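Local coordinates for protein 2-hydroxyhepta-2,4-diene-1,7-dioate isomerase (Mycobacterium abscessus, PDB 3RR6) that is of unproven function but, as a member of the fumarylacetoacetate hydrolase family, probably acts as a metal-dependent isomerase or hydrolase, at residues Pro85-Pro89 and Leu206-Val210; Lys94-Ile100 and His168-Leu174. All blocks are in the same frame, centred on the assembly; numbering follows the deposited sequence.

Interaction 1. Residues Pro85-Pro89 and Leu206-Val210; sequences PPESP and LLHDV. With EDO (1,2-ethanediol), chain H; EDO (1,2-ethanediol), chain M.
His-208 reaches across to the 85-89 loop and shows how one imidazole can tie two irregular segments together. Its NE2 donates to the backbone O of Glu-87 at 2.8 Å, with an N-H...O angle of 151° and the acceptor only 1° out of the ring plane. The ring edge thus makes the polar link while one face takes up apolar packing: CG of Pro-89 sits 3.7 Å from the ring centroid in a CH-pi contact almost exactly on the normal. CG of Pro-86 approaches CE1 of His-208 obliquely at 3.7 Å. With CG anti to its own carbonyl carbon (chi1 -56°), the histidine carries its ring out between the two prolines, whereas its backbone N is bound by Asn-73. A 1,2-ethanediol, probably from the crystallisation liquor, lies beside the imidazole and donates from O1 to Pro-86 O.

The contact thins to a touch between CB of Pro-86 and CB of Leu-207 at 4.0 Å, where a second ethanediol binds Leu-207 O. On the solvent side, the exposed Glu-87 and Ser-88 direct their side-chain ends away from 206-210. Two loops of the fumarylacetoacetate hydrolase C-terminal region meet here, one leading into strand 91-94, the other into helix 210-220, where Asp-209 OD1 caps Ala-212 N.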
loop_
_atom_site.group_PDB
_atom_site.type_symbol
_atom_site.label_atom_id
_atom_site.label_comp_id
_atom_site.label_asym_id
_atom_site.label_seq_id
_atom_site.Cartn_x
_atom_site.Cartn_y
_atom_site.Cartn_z
ATOM N N PRO A 85 -24.307 -4.393 -10.726
ATOM C CA PRO A 85 -23.055 -4.803 -10.100
ATOM C C PRO A 85 -21.850 -4.395 -10.938
ATOM O O PRO A 85 -21.969 -4.222 -12.153
ATOM C CB PRO A 85 -23.173 -6.334 -10.025
ATOM C CG PRO A 85 -24.616 -6.633 -10.270
ATOM C CD PRO A 85 -25.083 -5.558 -11.179
ATOM N N PRO A 86 -20.688 -4.237 -10.292
ATOM C CA PRO A 86 -19.508 -3.779 -11.011
ATOM C C PRO A 86 -18.922 -4.865 -11.918
ATOM O O PRO A 86 -19.276 -6.034 -11.793
ATOM C CB PRO A 86 -18.530 -3.427 -9.884
ATOM C CG PRO A 86 -18.920 -4.288 -8.745
ATOM C CD PRO A 86 -20.404 -4.567 -8.885
ATOM N N GLU A 87 -18.041 -4.464 -12.826
ATOM C CA GLU A 87 -17.275 -5.416 -13.619
ATOM C C GLU A 87 -16.434 -6.246 -12.658
ATOM O O GLU A 87 -16.161 -5.810 -11.532
ATOM C CB GLU A 87 -16.368 -4.688 -14.612
ATOM C CG GLU A 87 -17.114 -3.888 -15.679
ATOM C CD GLU A 87 -17.991 -4.761 -16.551
ATOM O OE1 GLU A 87 -17.478 -5.760 -17.108
ATOM O OE2 GLU A 87 -19.197 -4.453 -16.682
ATOM N N SER A 88 -16.029 -7.436 -13.093
ATOM C CA SER A 88 -15.215 -8.304 -12.246
ATOM C C SER A 88 -13.848 -7.673 -12.013
ATOM O O SER A 88 -13.382 -6.878 -12.831
ATOM C CB SER A 88 -15.078 -9.713 -12.836
ATOM O OG SER A 88 -14.776 -9.667 -14.216
ATOM N N PRO A 89 -13.202 -8.016 -10.886
ATOM C CA PRO A 89 -11.875 -7.449 -10.606
ATOM C C PRO A 89 -10.836 -7.734 -11.693
ATOM O O PRO A 89 -10.852 -8.815 -12.303
ATOM C CB PRO A 89 -11.466 -8.159 -9.313
ATOM C CG PRO A 89 -12.754 -8.495 -8.665
ATOM C CD PRO A 89 -13.656 -8.874 -9.781
ATOM N N LEU A 206 -15.241 1.909 -2.556
ATOM C CA LEU A 206 -14.655 0.719 -3.206
ATOM C C LEU A 206 -15.758 -0.126 -3.844
ATOM O O LEU A 206 -16.765 -0.455 -3.186
ATOM C CB LEU A 206 -13.872 -0.126 -2.199
ATOM C CG LEU A 206 -12.542 0.426 -1.699
ATOM C CD1 LEU A 206 -12.001 -0.443 -0.566
ATOM C CD2 LEU A 206 -11.518 0.498 -2.814
ATOM N N LEU A 207 -15.590 -0.464 -5.122
ATOM C CA LEU A 207 -16.598 -1.259 -5.837
ATOM C C LEU A 207 -16.607 -2.700 -5.319
ATOM O O LEU A 207 -17.669 -3.272 -5.030
ATOM C CB LEU A 207 -16.339 -1.225 -7.347
ATOM C CG LEU A 207 -16.542 0.159 -7.984
ATOM C CD1 LEU A 207 -16.013 0.177 -9.408
ATOM C CD2 LEU A 207 -18.002 0.573 -7.942
ATOM N N HIS A 208 -15.411 -3.267 -5.222
ATOM C CA HIS A 208 -15.164 -4.520 -4.518
ATOM C C HIS A 208 -14.478 -4.150 -3.213
ATOM O O HIS A 208 -13.370 -3.599 -3.215
ATOM C CB HIS A 208 -14.288 -5.444 -5.358
ATOM C CG HIS A 208 -14.846 -5.718 -6.713
ATOM N ND1 HIS A 208 -15.827 -6.658 -6.934
ATOM C CD2 HIS A 208 -14.589 -5.145 -7.912
ATOM C CE1 HIS A 208 -16.134 -6.665 -8.218
ATOM N NE2 HIS A 208 -15.400 -5.760 -8.833
ATOM N N ASP A 209 -15.132 -4.442 -2.087
ATOM C CA ASP A 209 -14.588 -4.073 -0.788
ATOM C C ASP A 209 -13.452 -5.017 -0.387
ATOM O O ASP A 209 -13.123 -5.948 -1.131
ATOM C CB ASP A 209 -15.690 -3.953 0.282
ATOM C CG ASP A 209 -16.385 -5.256 0.605
ATOM O OD1 ASP A 209 -15.888 -6.351 0.279
ATOM O OD2 ASP A 209 -17.494 -5.185 1.211
ATOM N N VAL A 210 -12.828 -4.762 0.757
ATOM C CA VAL A 210 -11.658 -5.539 1.173
ATOM C C VAL A 210 -11.959 -7.041 1.163
ATOM O O VAL A 210 -11.163 -7.844 0.655
ATOM C CB VAL A 210 -11.143 -5.071 2.545
ATOM C CG1 VAL A 210 -10.182 -6.085 3.167
ATOM C CG2 VAL A 210 -10.475 -3.697 2.408
HETATM C C1 EDO H . -18.536 -9.431 -10.264
HETATM O O1 EDO H . -19.069 -8.179 -9.791
HETATM C C2 EDO H . -17.184 -9.743 -9.619
HETATM O O2 EDO H . -17.129 -10.967 -8.867
HETATM C C1 EDO M . -21.534 -1.105 -6.282
HETATM O O1 EDO M . -21.753 -0.972 -7.692
HETATM C C2 EDO M . -20.263 -1.912 -6.057
HETATM O O2 EDO M . -20.328 -2.665 -4.843
#

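Interaction 2. Residues Lys94-Ile100 and His168-Leu174; sequences KPNTSII and HDTFCPL
Backbone hydrogen bonds join Ser-98 and Ile-100 to the start of strand 172-179 as a short parallel ladder, with Ile-99 bridged to Cys-172 between them. Cys-172 N donates to Ser-98 O at 2.8 Å, Ile-100 N to Cys-172 O at 3.2 Å and Leu-174 N to Ile-100 O at 2.9 Å. CA-H...O contacts run from Ile-99 CA to Cys-172 O and from Pro-173 CA to Ile-100 O, each 3.3 Å, so both carbonyls receive an N-H and a CA-H.

Among the side-chain bonds, Lys-94 bends at chi3 and chi4 (76° and 82°), bringing NZ to Phe-171 O at 2.9 Å from above the carbonyl plane; the same NZ forms a salt bridge with Asp-149 OD1 and binds Lys-166 O. Ser-98 OG turns back to Pro-95 O, which also accepts from Ser-98 N.

Water mediates at the more open end. One molecule links Thr-97 OG1 to Asp-169 OD1, and a second gathers Thr-97 O, Ile-99 O and Thr-170 N.

Apolar contacts flank the ladder: Ile-99 CG2 meets Leu-174 CB at 4.1 Å, while Ile-100 sets CG2 against Thr-170 CG2 at 3.9 Å and CG1 beside Pro-173 CG.

The chemistry implies that a buried lysine, gripped by a carboxylate and two carbonyls, ties the end of the type II turn from His-168 to Phe-171 to the end of strand 91-94.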
loop_
_atom_site.group_PDB
_atom_site.type_symbol
_atom_site.label_atom_id
_atom_site.label_comp_id
_atom_site.label_asym_id
_atom_site.label_seq_id
_atom_site.Cartn_x
_atom_site.Cartn_y
_atom_site.Cartn_z
ATOM N N LYS A 94 2.882 -6.606 -8.783
ATOM C CA LYS A 94 4.100 -5.814 -8.731
ATOM C C LYS A 94 5.137 -6.653 -7.995
ATOM O O LYS A 94 4.829 -7.268 -6.982
ATOM C CB LYS A 94 3.849 -4.488 -8.023
ATOM C CG LYS A 94 2.906 -3.558 -8.804
ATOM C CD LYS A 94 2.389 -2.380 -7.965
ATOM C CE LYS A 94 3.393 -1.273 -7.753
ATOM N NZ LYS A 94 3.494 -0.301 -8.912
ATOM N N PRO A 95 6.375 -6.695 -8.505
ATOM C CA PRO A 95 7.394 -7.484 -7.815
ATOM C C PRO A 95 7.786 -6.843 -6.490
ATOM O O PRO A 95 7.698 -5.616 -6.355
ATOM C CB PRO A 95 8.563 -7.454 -8.790
ATOM C CG PRO A 95 8.418 -6.165 -9.503
ATOM C CD PRO A 95 6.928 -5.947 -9.642
ATOM N N ASN A 96 8.244 -7.637 -5.521
ATOM C CA ASN A 96 8.617 -7.054 -4.227
ATOM C C ASN A 96 9.859 -6.168 -4.304
ATOM O O ASN A 96 10.113 -5.363 -3.416
ATOM C CB ASN A 96 8.703 -8.105 -3.105
ATOM C CG ASN A 96 9.824 -9.109 -3.291
ATOM O OD1 ASN A 96 10.683 -8.964 -4.158
ATOM N ND2 ASN A 96 9.828 -10.148 -2.450
ATOM N N THR A 97 10.584 -6.267 -5.417
ATOM C CA THR A 97 11.710 -5.402 -5.691
ATOM C C THR A 97 11.280 -3.966 -6.021
ATOM O O THR A 97 12.129 -3.066 -6.068
ATOM C CB THR A 97 12.539 -5.974 -6.855
ATOM O OG1 THR A 97 11.648 -6.319 -7.924
ATOM C CG2 THR A 97 13.298 -7.230 -6.400
ATOM N N SER A 98 9.984 -3.729 -6.224
ATOM C CA SER A 98 9.498 -2.369 -6.484
ATOM C C SER A 98 9.238 -1.590 -5.191
ATOM O O SER A 98 9.076 -0.380 -5.222
ATOM C CB SER A 98 8.242 -2.386 -7.363
ATOM O OG SER A 98 7.133 -2.972 -6.701
ATOM N N ILE A 99 9.209 -2.284 -4.055
ATOM C CA ILE A 99 8.827 -1.667 -2.793
ATOM C C ILE A 99 9.933 -0.731 -2.294
ATOM O O ILE A 99 11.126 -1.066 -2.355
ATOM C CB ILE A 99 8.499 -2.732 -1.721
ATOM C CG1 ILE A 99 7.275 -3.541 -2.141
ATOM C CG2 ILE A 99 8.239 -2.069 -0.362
ATOM C CD1 ILE A 99 7.001 -4.787 -1.307
ATOM N N ILE A 100 9.515 0.458 -1.857
ATOM C CA ILE A 100 10.358 1.372 -1.073
ATOM C C ILE A 100 9.529 1.915 0.090
ATOM O O ILE A 100 8.301 1.956 0.022
ATOM C CB ILE A 100 10.940 2.551 -1.900
ATOM C CG1 ILE A 100 9.840 3.332 -2.625
ATOM C CG2 ILE A 100 11.996 2.045 -2.893
ATOM C CD1 ILE A 100 10.333 4.687 -3.218
ATOM N N HIS A 168 8.870 -1.324 -12.238
ATOM C CA HIS A 168 10.182 -0.710 -12.079
ATOM C C HIS A 168 10.563 -0.619 -10.601
ATOM O O HIS A 168 9.708 -0.430 -9.736
ATOM C CB HIS A 168 10.199 0.689 -12.704
ATOM C CG HIS A 168 9.963 0.692 -14.180
ATOM N ND1 HIS A 168 10.961 0.446 -15.096
ATOM C CD2 HIS A 168 8.838 0.924 -14.899
ATOM C CE1 HIS A 168 10.458 0.513 -16.316
ATOM N NE2 HIS A 168 9.171 0.802 -16.225
ATOM N N ASP A 169 11.845 -0.791 -10.296
ATOM C CA ASP A 169 12.312 -0.568 -8.936
ATOM C C ASP A 169 11.815 0.818 -8.472
ATOM O O ASP A 169 11.801 1.778 -9.254
ATOM C CB ASP A 169 13.840 -0.623 -8.854
ATOM C CG ASP A 169 14.428 -2.034 -8.939
ATOM O OD1 ASP A 169 13.715 -3.038 -9.143
ATOM O OD2 ASP A 169 15.671 -2.124 -8.784
ATOM N N THR A 170 11.401 0.880 -7.208
ATOM C CA THR A 170 10.853 2.076 -6.532
ATOM C C THR A 170 9.403 2.422 -6.856
ATOM O O THR A 170 8.869 3.371 -6.282
ATOM C CB THR A 170 11.732 3.366 -6.685
ATOM O OG1 THR A 170 11.488 4.009 -7.950
ATOM C CG2 THR A 170 13.203 3.065 -6.510
ATOM N N PHE A 171 8.745 1.657 -7.722
ATOM C CA PHE A 171 7.355 1.976 -8.092
ATOM C C PHE A 171 6.278 1.463 -7.119
ATOM O O PHE A 171 5.095 1.553 -7.427
ATOM C CB PHE A 171 7.053 1.523 -9.530
ATOM C CG PHE A 171 7.512 2.496 -10.598
ATOM C CD1 PHE A 171 8.553 3.401 -10.390
ATOM C CD2 PHE A 171 6.882 2.491 -11.831
ATOM C CE1 PHE A 171 8.940 4.278 -11.392
ATOM C CE2 PHE A 171 7.268 3.366 -12.830
ATOM C CZ PHE A 171 8.296 4.253 -12.614
ATOM N N CYS A 172 6.675 0.969 -5.946
ATOM C CA CYS A 172 5.703 0.643 -4.886
ATOM C C CYS A 172 6.073 1.217 -3.517
ATOM O O CYS A 172 6.385 0.468 -2.583
ATOM C CB CYS A 172 5.489 -0.872 -4.792
ATOM S SG CYS A 172 3.929 -1.285 -3.941
ATOM N N PRO A 173 5.987 2.552 -3.368
ATOM C CA PRO A 173 6.014 3.094 -2.013
ATOM C C PRO A 173 4.989 2.409 -1.117
ATOM O O PRO A 173 3.841 2.195 -1.530
ATOM C CB PRO A 173 5.657 4.571 -2.218
ATOM C CG PRO A 173 6.117 4.869 -3.621
ATOM C CD PRO A 173 5.910 3.610 -4.393
ATOM N N LEU A 174 5.426 2.082 0.096
ATOM C CA LEU A 174 4.605 1.392 1.077
ATOM C C LEU A 174 4.944 1.913 2.473
ATOM O O LEU A 174 6.118 2.006 2.832
ATOM C CB LEU A 174 4.883 -0.108 0.987
ATOM C CG LEU A 174 3.886 -1.055 1.644
ATOM C CD1 LEU A 174 2.557 -1.075 0.890
ATOM C CD2 LEU A 174 4.488 -2.464 1.717
HETATM O O HOH W 1 11.126 -3.912 -9.172
HETATM O O HOH W 2 12.468 -0.685 -4.909
#

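Both contacts lie within the fumarylacetoacetate hydrolase C-terminal region, with centres 25 Å apart and nearest atoms about 13 Å apart, so they do not touch. Along the chain the order is 85-89, 94-100, 168-174, 206-210, which places both segments of interaction 2 between those of interaction 1. Strand 91-94 follows the loop of interaction 1 and ends at Lys-94 in interaction 2, so the first segments of the two contacts are separated by only four residues. The centre of interaction 1 is 18 Å from that of the chain, against 10 Å for interaction 2. Interaction 1 pins a surface loop to the start of helix 210-220, while interaction 2 adds strand 99-100 to strand 172-179.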